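Porin (Acinetobacter baumannii AB307-0294, PDB 5DL7) is an outer membrane beta-barrel porin that probably lets small molecules cross the bacterial outer membrane, and may carry vanillate. Local coordinates at residues Phe68-Asn79 with Asp104-Ala115. Residues are numbered along the deposited sequence; the frame is centred on the assembly and turned at random.
Sequences FGVDVLAMAGFN and DYYGKIGITGKA. With CA (calcium ion), chain E.
Lys114 and Asp71 illustrate how a long side chain can lie across a neighbouring beta strand to reach a charge on it. With chi1 at 64°, CG of Lys114 sits between its own backbone N and carbonyl carbon, and the chain beyond it is extended, which carries it over Gly69 toward Asp71. CB lies 4.2 Å from Gly69 O, CG rests against the carbonyl of Gly69 (3.5 Å from Gly69 C), and CD comes within 3.6 Å of Asp71 OD1. CE passes 3.8 Å from Val70 N, and NZ closes a salt bridge to Asp71 OD1 at 2.7 Å. It meets that oxygen on the syn side, 16° out of the carboxylate plane. A second bond, to Ser59 O, helps fix the ammonium group. The bare backbone of Gly69 gives the extended chain its path. Farther along this face, CE of Met75 packs on CG of Lys108 (3.9 Å), whose ammonium group reaches Ser174 O and Arg172 O. The other face is largely apolar: CG2 of Val72 touches CD1 of both Ile109 and Ile111, and Tyr105 turns its edge to the face of Phe78, the planes 60° apart. Where the pairing ends, Asn79 ND2 bonds to Asp104 OD1 at 2.7 Å on its anti side, while both Asp104 carboxylate oxygens bind calcium, whose shell includes Arg102 O. Antiparallel pairing of neighbouring strands, one face mixing charged, polar and apolar groups, the other mostly apolar, is the hallmark of a transmembrane beta-barrel wall, here of the OprD family.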
loop_
_atom_site.group_PDB
_atom_site.type_symbol
_atom_site.label_atom_id
_atom_site.label_comp_id
_atom_site.label_asym_id
_atom_site.label_seq_id
_atom_site.Cartn_x
_atom_site.Cartn_y
_atom_site.Cartn_z
ATOM N N PHE A 68 -3.300 -26.602 15.144
ATOM C CA PHE A 68 -3.863 -26.264 13.795
ATOM C C PHE A 68 -4.890 -25.186 13.962
ATOM O O PHE A 68 -5.538 -25.078 14.996
ATOM C CB PHE A 68 -4.471 -27.458 13.181
ATOM C CG PHE A 68 -3.475 -28.516 12.829
ATOM C CD1 PHE A 68 -2.649 -28.350 11.711
ATOM C CD2 PHE A 68 -3.307 -29.617 13.644
ATOM C CE1 PHE A 68 -1.680 -29.326 11.440
ATOM C CE2 PHE A 68 -2.426 -30.611 13.308
ATOM C CZ PHE A 68 -1.612 -30.464 12.218
ATOM N N GLY A 69 -5.044 -24.375 12.975
ATOM C CA GLY A 69 -6.146 -23.464 12.940
ATOM C C GLY A 69 -6.475 -22.972 11.524
ATOM O O GLY A 69 -6.023 -23.556 10.539
ATOM N N VAL A 70 -7.354 -21.980 11.463
ATOM C CA VAL A 70 -7.891 -21.505 10.164
ATOM C C VAL A 70 -8.142 -20.021 10.246
ATOM O O VAL A 70 -8.547 -19.521 11.298
ATOM C CB VAL A 70 -9.099 -22.350 9.807
ATOM C CG1 VAL A 70 -10.156 -22.316 10.883
ATOM C CG2 VAL A 70 -9.750 -21.792 8.543
ATOM N N ASP A 71 -7.946 -19.288 9.185
ATOM C CA ASP A 71 -8.248 -17.861 9.150
ATOM C C ASP A 71 -9.165 -17.717 7.819
ATOM O O ASP A 71 -9.123 -18.501 6.901
ATOM C CB ASP A 71 -7.103 -16.941 8.887
ATOM C CG ASP A 71 -5.936 -16.971 10.005
ATOM O OD1 ASP A 71 -6.327 -17.317 11.125
ATOM O OD2 ASP A 71 -4.678 -16.690 9.687
ATOM N N VAL A 72 -9.997 -16.721 7.818
ATOM C CA VAL A 72 -10.907 -16.493 6.728
ATOM C C VAL A 72 -10.985 -14.975 6.478
ATOM O O VAL A 72 -10.967 -14.137 7.439
ATOM C CB VAL A 72 -12.183 -17.128 6.953
ATOM C CG1 VAL A 72 -12.865 -16.515 8.109
ATOM C CG2 VAL A 72 -13.206 -16.956 5.794
ATOM N N LEU A 73 -11.105 -14.571 5.196
ATOM C CA LEU A 73 -11.327 -13.167 4.874
ATOM C C LEU A 73 -12.567 -13.218 3.862
ATOM O O LEU A 73 -12.360 -13.723 2.806
ATOM C CB LEU A 73 -10.167 -12.631 4.243
ATOM C CG LEU A 73 -10.148 -11.181 3.833
ATOM C CD1 LEU A 73 -10.305 -10.215 5.044
ATOM C CD2 LEU A 73 -8.965 -10.892 2.972
ATOM N N ALA A 74 -13.633 -12.586 4.119
ATOM C CA ALA A 74 -14.830 -12.567 3.221
ATOM C C ALA A 74 -15.156 -11.122 2.889
ATOM O O ALA A 74 -15.184 -10.270 3.791
ATOM C CB ALA A 74 -15.943 -13.238 3.878
ATOM N N MET A 75 -15.443 -10.813 1.587
ATOM C CA MET A 75 -15.547 -9.430 0.979
ATOM C C MET A 75 -16.760 -9.394 0.108
ATOM O O MET A 75 -16.998 -10.344 -0.628
ATOM C CB MET A 75 -14.360 -9.103 0.231
ATOM C CG MET A 75 -13.077 -9.051 1.044
ATOM S SD MET A 75 -11.547 -9.270 0.217
ATOM C CE MET A 75 -11.533 -11.132 0.132
ATOM N N ALA A 76 -17.659 -8.413 0.327
ATOM C CA ALA A 76 -18.796 -8.179 -0.559
ATOM C C ALA A 76 -18.821 -6.672 -0.844
ATOM O O ALA A 76 -18.976 -5.915 0.100
ATOM C CB ALA A 76 -20.033 -8.677 0.046
ATOM N N GLY A 77 -18.806 -6.278 -2.114
ATOM C CA GLY A 77 -18.755 -4.908 -2.564
ATOM C C GLY A 77 -19.830 -4.504 -3.563
ATOM O O GLY A 77 -20.288 -5.367 -4.303
ATOM N N PHE A 78 -20.277 -3.263 -3.486
ATOM C CA PHE A 78 -21.420 -2.740 -4.241
ATOM C C PHE A 78 -21.172 -1.435 -4.844
ATOM O O PHE A 78 -20.663 -0.541 -4.143
ATOM C CB PHE A 78 -22.622 -2.527 -3.276
ATOM C CG PHE A 78 -22.981 -3.745 -2.498
ATOM C CD1 PHE A 78 -22.220 -4.159 -1.376
ATOM C CD2 PHE A 78 -23.967 -4.532 -2.952
ATOM C CE1 PHE A 78 -22.478 -5.365 -0.684
ATOM C CE2 PHE A 78 -24.324 -5.672 -2.202
ATOM C CZ PHE A 78 -23.529 -6.093 -1.094
ATOM N N ASN A 79 -21.681 -1.216 -6.061
ATOM C CA ASN A 79 -21.512 0.023 -6.733
ATOM C C ASN A 79 -22.691 0.917 -6.233
ATOM O O ASN A 79 -23.821 0.529 -6.291
ATOM C CB ASN A 79 -21.678 -0.260 -8.236
ATOM C CG ASN A 79 -21.671 0.963 -9.064
ATOM O OD1 ASN A 79 -21.267 2.069 -8.672
ATOM N ND2 ASN A 79 -22.172 0.797 -10.262
ATOM N N ASP A 104 -21.656 -4.337 -10.734
ATOM C CA ASP A 104 -22.388 -3.640 -9.692
ATOM C C ASP A 104 -22.265 -4.280 -8.301
ATOM O O ASP A 104 -22.584 -3.606 -7.281
ATOM C CB ASP A 104 -23.780 -3.434 -10.081
ATOM C CG ASP A 104 -23.875 -2.501 -11.291
ATOM O OD1 ASP A 104 -23.109 -1.493 -11.446
ATOM O OD2 ASP A 104 -24.619 -2.831 -12.194
ATOM N N TYR A 105 -21.771 -5.528 -8.282
ATOM C CA TYR A 105 -21.652 -6.336 -7.136
ATOM C C TYR A 105 -20.456 -7.214 -7.347
ATOM O O TYR A 105 -20.234 -7.606 -8.497
ATOM C CB TYR A 105 -22.855 -7.099 -6.769
ATOM C CG TYR A 105 -22.483 -8.052 -5.810
ATOM C CD1 TYR A 105 -22.408 -7.685 -4.470
ATOM C CD2 TYR A 105 -22.143 -9.372 -6.165
ATOM C CE1 TYR A 105 -22.005 -8.572 -3.440
ATOM C CE2 TYR A 105 -21.644 -10.257 -5.177
ATOM C CZ TYR A 105 -21.562 -9.894 -3.829
ATOM O OH TYR A 105 -21.323 -10.786 -2.771
ATOM N N TYR A 106 -19.583 -7.369 -6.324
ATOM C CA TYR A 106 -18.585 -8.381 -6.403
ATOM C C TYR A 106 -18.275 -8.900 -5.061
ATOM O O TYR A 106 -18.183 -8.087 -4.037
ATOM C CB TYR A 106 -17.325 -7.980 -7.098
ATOM C CG TYR A 106 -16.333 -6.909 -6.475
ATOM C CD1 TYR A 106 -16.773 -5.621 -6.149
ATOM C CD2 TYR A 106 -14.950 -7.179 -6.353
ATOM C CE1 TYR A 106 -15.813 -4.626 -5.673
ATOM C CE2 TYR A 106 -13.978 -6.216 -5.885
ATOM C CZ TYR A 106 -14.516 -4.901 -5.545
ATOM O OH TYR A 106 -13.588 -3.975 -5.199
ATOM N N GLY A 107 -18.009 -10.208 -5.008
ATOM C CA GLY A 107 -17.848 -10.909 -3.737
ATOM C C GLY A 107 -16.678 -11.876 -3.805
ATOM O O GLY A 107 -16.393 -12.315 -4.918
ATOM N N LYS A 108 -15.951 -12.200 -2.685
ATOM C CA LYS A 108 -14.820 -13.095 -2.786
ATOM C C LYS A 108 -14.386 -13.536 -1.392
ATOM O O LYS A 108 -14.764 -12.847 -0.361
ATOM C CB LYS A 108 -13.602 -12.578 -3.514
ATOM C CG LYS A 108 -13.316 -11.088 -3.280
ATOM C CD LYS A 108 -12.078 -10.581 -3.877
ATOM C CE LYS A 108 -12.008 -9.086 -3.851
ATOM N NZ LYS A 108 -10.788 -8.543 -4.445
ATOM N N ILE A 109 -13.915 -14.727 -1.298
ATOM C CA ILE A 109 -13.611 -15.298 0.024
ATOM C C ILE A 109 -12.187 -15.845 -0.030
ATOM O O ILE A 109 -11.835 -16.570 -1.005
ATOM C CB ILE A 109 -14.613 -16.274 0.572
ATOM C CG1 ILE A 109 -14.127 -16.891 1.913
ATOM C CG2 ILE A 109 -14.818 -17.490 -0.322
ATOM C CD1 ILE A 109 -15.239 -17.555 2.652
ATOM N N GLY A 110 -11.331 -15.550 0.958
ATOM C CA GLY A 110 -10.047 -16.201 1.174
ATOM C C GLY A 110 -9.932 -17.020 2.406
ATOM O O GLY A 110 -10.523 -16.692 3.382
ATOM N N ILE A 111 -9.420 -18.197 2.295
ATOM C CA ILE A 111 -9.301 -19.114 3.450
ATOM C C ILE A 111 -7.820 -19.508 3.619
ATOM O O ILE A 111 -7.133 -19.695 2.628
ATOM C CB ILE A 111 -9.970 -20.426 3.131
ATOM C CG1 ILE A 111 -11.351 -20.166 2.521
ATOM C CG2 ILE A 111 -10.010 -21.271 4.337
ATOM C CD1 ILE A 111 -12.440 -20.047 3.539
ATOM N N THR A 112 -7.363 -19.738 4.866
ATOM C CA THR A 112 -5.967 -20.086 5.122
ATOM C C THR A 112 -5.938 -21.149 6.179
ATOM O O THR A 112 -6.708 -21.091 7.151
ATOM C CB THR A 112 -5.161 -18.910 5.730
ATOM O OG1 THR A 112 -5.506 -17.682 5.140
ATOM C CG2 THR A 112 -3.645 -19.126 5.566
ATOM N N GLY A 113 -5.228 -22.227 5.988
ATOM C CA GLY A 113 -5.065 -23.173 7.019
ATOM C C GLY A 113 -3.676 -22.841 7.644
ATOM O O GLY A 113 -2.774 -22.376 6.983
ATOM N N LYS A 114 -3.570 -23.126 8.954
ATOM C CA LYS A 114 -2.330 -22.807 9.700
ATOM C C LYS A 114 -2.022 -23.832 10.680
ATOM O O LYS A 114 -2.845 -24.560 11.242
ATOM C CB LYS A 114 -2.442 -21.379 10.292
ATOM C CG LYS A 114 -3.501 -21.234 11.281
ATOM C CD LYS A 114 -3.662 -19.726 11.671
ATOM C CE LYS A 114 -4.591 -19.820 12.890
ATOM N NZ LYS A 114 -4.940 -18.400 13.181
ATOM N N ALA A 115 -0.697 -23.994 10.900
ATOM C CA ALA A 115 -0.154 -24.914 11.851
ATOM C C ALA A 115 1.017 -24.291 12.649
ATOM O O ALA A 115 1.760 -23.517 12.084
ATOM C CB ALA A 115 0.421 -26.148 11.145
HETATM CA CA CA E . -23.025 -1.717 -14.082
HETATM O O HOH W 1 -23.055 -3.565 -15.270
HETATM O O HOH W 2 -22.278 0.689 -13.763
#